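Local atomic coordinates of polyprenyl synthetase (Zymomonas mobilis subsp. mobilis, PDB entry 4KKM), a protein that probably catalyses the magnesium-dependent chain elongation of isoprenoid diphosphates, as an all-helical prenyltransferase of the FPP/GGPP synthase family. Residues B[63-77]-B[90-102]. Residues are numbered along the deposited sequence; the frame is centred on the assembly and turned at random.
Sequences AAIGGGKRLRPLLVV and ALRVGMAIECIHV
Arg70, in the loop before helix 71-80, forms a salt bridge with buried Glu98 of helix 87-109: NH1 donates to Glu98 OE2 on the anti side (2.9 Å, N-H...O 157°), the guanidinium and carboxylate planes steeply inclined. Arg70 NH2 is bonded to Ala64 O (2.7 Å), at the end of helix 54-64, and forms a second salt bridge with Asp39 of helix 24-45. Two waters complete the polar cluster. One joins Arg70 N to Glu98 OE2; the other accepts from Arg72 N and NH1 and donates to Glu98 OE1, which also packs on Pro73 CD.

The guanidinium of Arg72 lies flat on the His101 ring, centres 3.7 Å apart. Arg72 CB rests on Ile97 CG2; with CG beside the backbone N the chain then runs extended from CG to NE, and the turn at its last torsion lays NH1 over the imidazole, planes at 8°.

Segments 71-77 and 90-102 run roughly antiparallel (149°), their axes coming within 8.1 Å. Gly94 permits a CA-CA separation of only 3.9 Å from Pro73. Val76 is a knob among Ala90, Val93, Gly94 and Ile97, its CG1 reaching Ala90 O (3.3 Å). Val77 CG2 touches Leu91 CD2; at the far end Val102 CG1 touches Ala63 CB of helix 54-64.

Gly67-Pro73 is the family's GGKRLRP sequence. As in FPP synthase relatives, Lys69, Arg72 and His101 probably bind the diphosphate of isopentenyl diphosphate; the calcium ligand Asp108 lies farther along helix 87-109. Held by Arg70 and two waters, Glu98 is probably ionised and, through the shared water, positions Arg72.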
ATOM      1  N   ALA B  63     -15.317  -5.114  -5.246  1.00 28.21           N
ATOM      2  CA  ALA B  63     -14.131  -5.602  -5.945  1.00 24.92           C
ATOM      3  C   ALA B  63     -13.622  -6.904  -5.351  1.00 27.72           C
ATOM      4  O   ALA B  63     -13.256  -7.821  -6.085  1.00 27.08           O
ATOM      5  CB  ALA B  63     -13.023  -4.555  -5.893  1.00 24.64           C
ATOM      6  N   ALA B  64     -13.589  -6.974  -4.022  1.00 26.98           N
ATOM      7  CA  ALA B  64     -12.951  -8.090  -3.318  1.00 27.74           C
ATOM      8  C   ALA B  64     -13.831  -9.328  -3.145  1.00 32.87           C
ATOM      9  O   ALA B  64     -13.322 -10.450  -3.103  1.00 31.52           O
ATOM     10  CB  ALA B  64     -12.433  -7.629  -1.963  1.00 26.09           C
ATOM     11  N   ILE B  65     -15.140  -9.122  -3.033  1.00 26.87           N
ATOM     12  CA  ILE B  65     -16.061 -10.219  -2.750  1.00 31.84           C
ATOM     13  C   ILE B  65     -16.729 -10.755  -4.008  1.00 43.48           C
ATOM     14  O   ILE B  65     -17.144  -9.987  -4.876  1.00 42.19           O
ATOM     15  CB  ILE B  65     -17.151  -9.797  -1.737  1.00 33.17           C
ATOM     16  CG1 ILE B  65     -16.518  -9.417  -0.399  1.00 33.25           C
ATOM     17  CG2 ILE B  65     -18.180 -10.910  -1.542  1.00 38.92           C
ATOM     18  CD1 ILE B  65     -17.524  -8.904   0.618  1.00 38.83           C
ATOM     19  N   GLY B  66     -16.823 -12.079  -4.098  1.00 54.84           N
ATOM     20  CA  GLY B  66     -17.484 -12.733  -5.211  1.00 69.25           C
ATOM     21  C   GLY B  66     -16.651 -12.612  -6.468  1.00 79.43           C
ATOM     22  O   GLY B  66     -17.104 -12.065  -7.474  1.00 87.35           O
ATOM     23  N   GLY B  67     -15.424 -13.118  -6.403  1.00 80.89           N
ATOM     24  CA  GLY B  67     -14.494 -13.020  -7.513  1.00 82.13           C
ATOM     25  C   GLY B  67     -14.876 -13.884  -8.699  1.00 85.06           C
ATOM     26  O   GLY B  67     -16.039 -13.941  -9.101  1.00 90.00           O
ATOM     27  N   GLY B  68     -13.892 -14.581  -9.254  1.00 81.13           N
ATOM     28  CA  GLY B  68     -12.556 -14.606  -8.690  1.00 70.74           C
ATOM     29  C   GLY B  68     -12.199 -16.038  -8.355  1.00 64.09           C
ATOM     30  O   GLY B  68     -12.832 -16.666  -7.506  1.00 63.12           O
ATOM     31  N   LYS B  69     -11.190 -16.561  -9.037  1.00 58.72           N
ATOM     32  CA  LYS B  69     -10.797 -17.950  -8.859  1.00 56.36           C
ATOM     33  C   LYS B  69      -9.928 -18.116  -7.619  1.00 44.59           C
ATOM     34  O   LYS B  69      -9.658 -19.238  -7.190  1.00 49.84           O
ATOM     35  CB  LYS B  69     -10.076 -18.456 -10.107  1.00 64.69           C
ATOM     36  CG  LYS B  69     -10.972 -18.505 -11.334  1.00 73.03           C
ATOM     37  CD  LYS B  69     -10.179 -18.778 -12.598  1.00 78.00           C
ATOM     38  CE  LYS B  69      -9.400 -20.072 -12.483  1.00 81.21           C
ATOM     39  NZ  LYS B  69      -7.930 -19.860 -12.607  1.00 82.30           N
ATOM     40  N   ARG B  70      -9.515 -16.989  -7.046  1.00 36.94           N
ATOM     41  CA  ARG B  70      -8.659 -16.968  -5.862  1.00 31.12           C
ATOM     42  C   ARG B  70      -7.431 -17.845  -6.049  1.00 30.00           C
ATOM     43  O   ARG B  70      -7.086 -18.644  -5.172  1.00 28.82           O
ATOM     44  CB  ARG B  70      -9.426 -17.422  -4.623  1.00 25.83           C
ATOM     45  CG  ARG B  70     -10.810 -16.823  -4.482  1.00 36.32           C
ATOM     46  CD  ARG B  70     -10.770 -15.312  -4.479  1.00 35.38           C
ATOM     47  NE  ARG B  70     -12.037 -14.769  -4.003  1.00 34.25           N
ATOM     48  CZ  ARG B  70     -12.284 -13.476  -3.848  1.00 32.75           C
ATOM     49  NH1 ARG B  70     -11.345 -12.576  -4.133  1.00 28.72           N
ATOM     50  NH2 ARG B  70     -13.472 -13.086  -3.401  1.00 28.51           N
ATOM     51  N   LEU B  71      -6.792 -17.716  -7.205  1.00 27.19           N
ATOM     52  CA  LEU B  71      -5.588 -18.486  -7.489  1.00 27.29           C
ATOM     53  C   LEU B  71      -4.506 -18.220  -6.447  1.00 28.02           C
ATOM     54  O   LEU B  71      -3.800 -19.133  -6.021  1.00 25.99           O
ATOM     55  CB  LEU B  71      -5.064 -18.166  -8.888  1.00 28.43           C
ATOM     56  CG  LEU B  71      -3.707 -18.797  -9.209  1.00 32.75           C
ATOM     57  CD1 LEU B  71      -3.820 -20.323  -9.180  1.00 34.18           C
ATOM     58  CD2 LEU B  71      -3.183 -18.304 -10.553  1.00 36.77           C
ATOM     59  N   ARG B  72      -4.378 -16.967  -6.022  1.00 24.77           N
ATOM     60  CA  ARG B  72      -3.322 -16.635  -5.073  1.00 25.80           C
ATOM     61  C   ARG B  72      -3.595 -17.144  -3.645  1.00 28.63           C
ATOM     62  O   ARG B  72      -2.716 -17.747  -3.033  1.00 28.05           O
ATOM     63  CB  ARG B  72      -2.948 -15.145  -5.152  1.00 21.40           C
ATOM     64  CG  ARG B  72      -2.241 -14.826  -6.475  1.00 23.40           C
ATOM     65  CD  ARG B  72      -2.437 -13.382  -6.942  1.00 23.92           C
ATOM     66  NE  ARG B  72      -2.001 -13.221  -8.333  1.00 23.86           N
ATOM     67  CZ  ARG B  72      -2.743 -13.533  -9.393  1.00 27.68           C
ATOM     68  NH1 ARG B  72      -3.969 -14.019  -9.238  1.00 28.37           N
ATOM     69  NH2 ARG B  72      -2.254 -13.358 -10.614  1.00 27.51           N
ATOM     70  N   PRO B  73      -4.814 -16.925  -3.119  1.00 27.97           N
ATOM     71  CA  PRO B  73      -5.154 -17.615  -1.867  1.00 27.12           C
ATOM     72  C   PRO B  73      -4.994 -19.133  -1.956  1.00 29.73           C
ATOM     73  O   PRO B  73      -4.527 -19.759  -0.999  1.00 28.13           O
ATOM     74  CB  PRO B  73      -6.624 -17.245  -1.662  1.00 25.64           C
ATOM     75  CG  PRO B  73      -6.726 -15.869  -2.258  1.00 22.49           C
ATOM     76  CD  PRO B  73      -5.805 -15.885  -3.460  1.00 22.08           C
ATOM     77  N   LEU B  74      -5.354 -19.713  -3.097  1.00 28.21           N
ATOM     78  CA  LEU B  74      -5.254 -21.157  -3.283  1.00 27.74           C
ATOM     79  C   LEU B  74      -3.804 -21.626  -3.160  1.00 27.79           C
ATOM     80  O   LEU B  74      -3.523 -22.648  -2.534  1.00 29.89           O
ATOM     81  CB  LEU B  74      -5.832 -21.564  -4.642  1.00 28.97           C
ATOM     82  CG  LEU B  74      -5.695 -23.040  -5.017  1.00 32.26           C
ATOM     83  CD1 LEU B  74      -6.549 -23.911  -4.094  1.00 30.75           C
ATOM     84  CD2 LEU B  74      -6.058 -23.253  -6.485  1.00 37.13           C
ATOM     85  N   LEU B  75      -2.886 -20.874  -3.759  1.00 28.08           N
ATOM     86  CA  LEU B  75      -1.462 -21.195  -3.665  1.00 25.20           C
ATOM     87  C   LEU B  75      -0.948 -21.099  -2.233  1.00 25.15           C
ATOM     88  O   LEU B  75      -0.155 -21.933  -1.795  1.00 29.71           O
ATOM     89  CB  LEU B  75      -0.643 -20.269  -4.569  1.00 24.17           C
ATOM     90  CG  LEU B  75      -0.746 -20.554  -6.069  1.00 25.20           C
ATOM     91  CD1 LEU B  75      -0.125 -19.415  -6.869  1.00 27.38           C
ATOM     92  CD2 LEU B  75      -0.075 -21.882  -6.395  1.00 26.37           C
ATOM     93  N   VAL B  76      -1.379 -20.070  -1.510  1.00 24.52           N
ATOM     94  CA  VAL B  76      -1.001 -19.934  -0.108  1.00 28.16           C
ATOM     95  C   VAL B  76      -1.484 -21.139   0.694  1.00 30.78           C
ATOM     96  O   VAL B  76      -0.706 -21.772   1.414  1.00 29.86           O
ATOM     97  CB  VAL B  76      -1.569 -18.642   0.520  1.00 26.41           C
ATOM     98  CG1 VAL B  76      -1.335 -18.643   2.029  1.00 25.47           C
ATOM     99  CG2 VAL B  76      -0.935 -17.419  -0.127  1.00 24.87           C
ATOM    100  N   VAL B  77      -2.767 -21.457   0.549  1.00 29.76           N
ATOM    101  CA  VAL B  77      -3.377 -22.569   1.274  1.00 31.44           C
ATOM    102  C   VAL B  77      -2.681 -23.892   0.937  1.00 32.08           C
ATOM    103  O   VAL B  77      -2.349 -24.676   1.832  1.00 33.86           O
ATOM    104  CB  VAL B  77      -4.899 -22.672   0.984  1.00 31.90           C
ATOM    105  CG1 VAL B  77      -5.456 -24.002   1.477  1.00 34.76           C
ATOM    106  CG2 VAL B  77      -5.655 -21.494   1.608  1.00 28.68           C
ATOM    107  N   ALA B  90      -3.445 -19.479   7.441  1.00 35.78           N
ATOM    108  CA  ALA B  90      -3.086 -19.574   6.025  1.00 32.96           C
ATOM    109  C   ALA B  90      -4.094 -18.832   5.148  1.00 32.59           C
ATOM    110  O   ALA B  90      -3.715 -18.086   4.242  1.00 29.09           O
ATOM    111  CB  ALA B  90      -2.978 -21.039   5.597  1.00 33.53           C
ATOM    112  N   LEU B  91      -5.378 -19.024   5.434  1.00 32.61           N
ATOM    113  CA  LEU B  91      -6.424 -18.324   4.696  1.00 31.98           C
ATOM    114  C   LEU B  91      -6.331 -16.801   4.836  1.00 30.29           C
ATOM    115  O   LEU B  91      -6.586 -16.071   3.877  1.00 27.79           O
ATOM    116  CB  LEU B  91      -7.811 -18.813   5.127  1.00 31.26           C
ATOM    117  CG  LEU B  91      -8.268 -20.152   4.540  1.00 36.46           C
ATOM    118  CD1 LEU B  91      -9.478 -20.683   5.307  1.00 39.11           C
ATOM    119  CD2 LEU B  91      -8.582 -19.995   3.057  1.00 33.50           C
ATOM    120  N   ARG B  92      -5.972 -16.319   6.022  1.00 31.69           N
ATOM    121  CA  ARG B  92      -5.843 -14.874   6.235  1.00 29.03           C
ATOM    122  C   ARG B  92      -4.669 -14.292   5.446  1.00 31.38           C
ATOM    123  O   ARG B  92      -4.741 -13.171   4.938  1.00 30.69           O
ATOM    124  CB  ARG B  92      -5.686 -14.547   7.725  1.00 28.32           C
ATOM    125  CG  ARG B  92      -6.908 -14.887   8.577  1.00 30.29           C
ATOM    126  CD  ARG B  92      -6.896 -14.132   9.904  1.00 29.97           C
ATOM    127  NE  ARG B  92      -6.949 -12.692   9.670  1.00 35.35           N
ATOM    128  CZ  ARG B  92      -8.063 -12.010   9.414  1.00 40.41           C
ATOM    129  NH1 ARG B  92      -9.238 -12.628   9.381  1.00 40.99           N
ATOM    130  NH2 ARG B  92      -7.999 -10.701   9.196  1.00 33.76           N
ATOM    131  N   VAL B  93      -3.584 -15.051   5.359  1.00 26.31           N
ATOM    132  CA  VAL B  93      -2.468 -14.653   4.504  1.00 23.59           C
ATOM    133  C   VAL B  93      -2.945 -14.659   3.053  1.00 25.21           C
ATOM    134  O   VAL B  93      -2.585 -13.783   2.268  1.00 23.78           O
ATOM    135  CB  VAL B  93      -1.240 -15.579   4.693  1.00 26.28           C
ATOM    136  CG1 VAL B  93      -0.118 -15.256   3.669  1.00 23.06           C
ATOM    137  CG2 VAL B  93      -0.730 -15.499   6.140  1.00 29.39           C
ATOM    138  N   GLY B  94      -3.774 -15.638   2.710  1.00 25.76           N
ATOM    139  CA  GLY B  94      -4.406 -15.668   1.406  1.00 25.96           C
ATOM    140  C   GLY B  94      -5.213 -14.399   1.167  1.00 25.70           C
ATOM    141  O   GLY B  94      -5.132 -13.802   0.093  1.00 23.29           O
ATOM    142  N   MET B  95      -5.982 -13.968   2.163  1.00 28.85           N
ATOM    143  CA  MET B  95      -6.736 -12.719   2.011  1.00 25.52           C
ATOM    144  C   MET B  95      -5.804 -11.539   1.751  1.00 22.68           C
ATOM    145  O   MET B  95      -6.085 -10.695   0.899  1.00 25.25           O
ATOM    146  CB  MET B  95      -7.623 -12.419   3.224  1.00 25.89           C
ATOM    147  CG  MET B  95      -8.313 -11.052   3.138  1.00 23.32           C
ATOM    148  SD  MET B  95      -9.688 -10.832   4.294  1.00 26.68           S
ATOM    149  CE  MET B  95      -8.885 -11.201   5.855  1.00 28.40           C
ATOM    150  N   ALA B  96      -4.698 -11.489   2.489  1.00 23.45           N
ATOM    151  CA  ALA B  96      -3.731 -10.402   2.350  1.00 23.29           C
ATOM    152  C   ALA B  96      -3.171 -10.295   0.930  1.00 22.54           C
ATOM    153  O   ALA B  96      -3.103  -9.197   0.377  1.00 19.58           O
ATOM    154  CB  ALA B  96      -2.593 -10.554   3.366  1.00 24.15           C
ATOM    155  N   ILE B  97      -2.765 -11.419   0.335  1.00 21.71           N
ATOM    156  CA  ILE B  97      -2.210 -11.370  -1.019  1.00 21.87           C
ATOM    157  C   ILE B  97      -3.313 -11.023  -2.010  1.00 24.65           C
ATOM    158  O   ILE B  97      -3.080 -10.341  -3.014  1.00 22.13           O
ATOM    159  CB  ILE B  97      -1.449 -12.686  -1.430  1.00 21.32           C
ATOM    160  CG1 ILE B  97      -0.757 -12.525  -2.793  1.00 21.97           C
ATOM    161  CG2 ILE B  97      -2.380 -13.896  -1.453  1.00 23.35           C
ATOM    162  CD1 ILE B  97       0.245 -11.382  -2.830  1.00 22.82           C
ATOM    163  N   GLU B  98      -4.527 -11.466  -1.709  1.00 21.20           N
ATOM    164  CA  GLU B  98      -5.659 -11.184  -2.583  1.00 24.93           C
ATOM    165  C   GLU B  98      -6.014  -9.699  -2.533  1.00 23.60           C
ATOM    166  O   GLU B  98      -6.516  -9.148  -3.506  1.00 24.12           O
ATOM    167  CB  GLU B  98      -6.862 -12.070  -2.227  1.00 27.43           C
ATOM    168  CG  GLU B  98      -8.031 -12.003  -3.209  1.00 24.21           C
ATOM    169  CD  GLU B  98      -7.759 -12.659  -4.565  1.00 27.30           C
ATOM    170  OE1 GLU B  98      -6.618 -13.096  -4.837  1.00 24.22           O
ATOM    171  OE2 GLU B  98      -8.707 -12.726  -5.374  1.00 29.84           O
ATOM    172  N   CYS B  99      -5.730  -9.046  -1.407  1.00 21.54           N
ATOM    173  CA  CYS B  99      -5.881  -7.595  -1.332  1.00 23.29           C
ATOM    174  C   CYS B  99      -5.027  -6.895  -2.380  1.00 20.33           C
ATOM    175  O   CYS B  99      -5.487  -5.982  -3.065  1.00 21.33           O
ATOM    176  CB  CYS B  99      -5.501  -7.069   0.051  1.00 21.57           C
ATOM    177  SG  CYS B  99      -6.755  -7.327   1.314  1.00 23.49           S
ATOM    178  N   ILE B 100      -3.776  -7.319  -2.487  1.00 21.73           N
ATOM    179  CA  ILE B 100      -2.849  -6.734  -3.452  1.00 18.72           C
ATOM    180  C   ILE B 100      -3.289  -7.032  -4.885  1.00 21.59           C
ATOM    181  O   ILE B 100      -3.285  -6.150  -5.746  1.00 22.42           O
ATOM    182  CB  ILE B 100      -1.428  -7.258  -3.228  1.00 20.28           C
ATOM    183  CG1 ILE B 100      -0.948  -6.893  -1.817  1.00 20.55           C
ATOM    184  CG2 ILE B 100      -0.477  -6.758  -4.329  1.00 20.82           C
ATOM    185  CD1 ILE B 100      -0.951  -5.397  -1.515  1.00 24.35           C
ATOM    186  N   HIS B 101      -3.678  -8.276  -5.136  1.00 21.52           N
ATOM    187  CA  HIS B 101      -4.132  -8.666  -6.466  1.00 20.23           C
ATOM    188  C   HIS B 101      -5.374  -7.873  -6.870  1.00 26.07           C
ATOM    189  O   HIS B 101      -5.440  -7.316  -7.967  1.00 23.13           O
ATOM    190  CB  HIS B 101      -4.423 -10.169  -6.503  1.00 23.89           C
ATOM    191  CG  HIS B 101      -5.006 -10.641  -7.797  1.00 25.59           C
ATOM    192  ND1 HIS B 101      -4.366 -10.493  -9.009  1.00 24.17           N
ATOM    193  CD2 HIS B 101      -6.179 -11.270  -8.073  1.00 23.31           C
ATOM    194  CE1 HIS B 101      -5.112 -11.005  -9.971  1.00 28.78           C
ATOM    195  NE2 HIS B 101      -6.219 -11.482  -9.425  1.00 28.69           N
ATOM    196  N   VAL B 102      -6.355  -7.817  -5.976  1.00 22.94           N
ATOM    197  CA  VAL B 102      -7.612  -7.140  -6.281  1.00 20.22           C
ATOM    198  C   VAL B 102      -7.395  -5.640  -6.489  1.00 22.68           C
ATOM    199  O   VAL B 102      -7.903  -5.071  -7.454  1.00 25.62           O
ATOM    200  CB  VAL B 102      -8.678  -7.405  -5.202  1.00 22.07           C
ATOM    201  CG1 VAL B 102      -9.861  -6.433  -5.343  1.00 23.18           C
ATOM    202  CG2 VAL B 102      -9.141  -8.858  -5.277  1.00 20.39           C
TER
HETATM  203  O   HOH W   1      -9.120 -13.895  -7.648  1.00 40.73           O
HETATM  204  O   HOH W   2      -5.821 -14.624  -6.920  1.00 25.26           O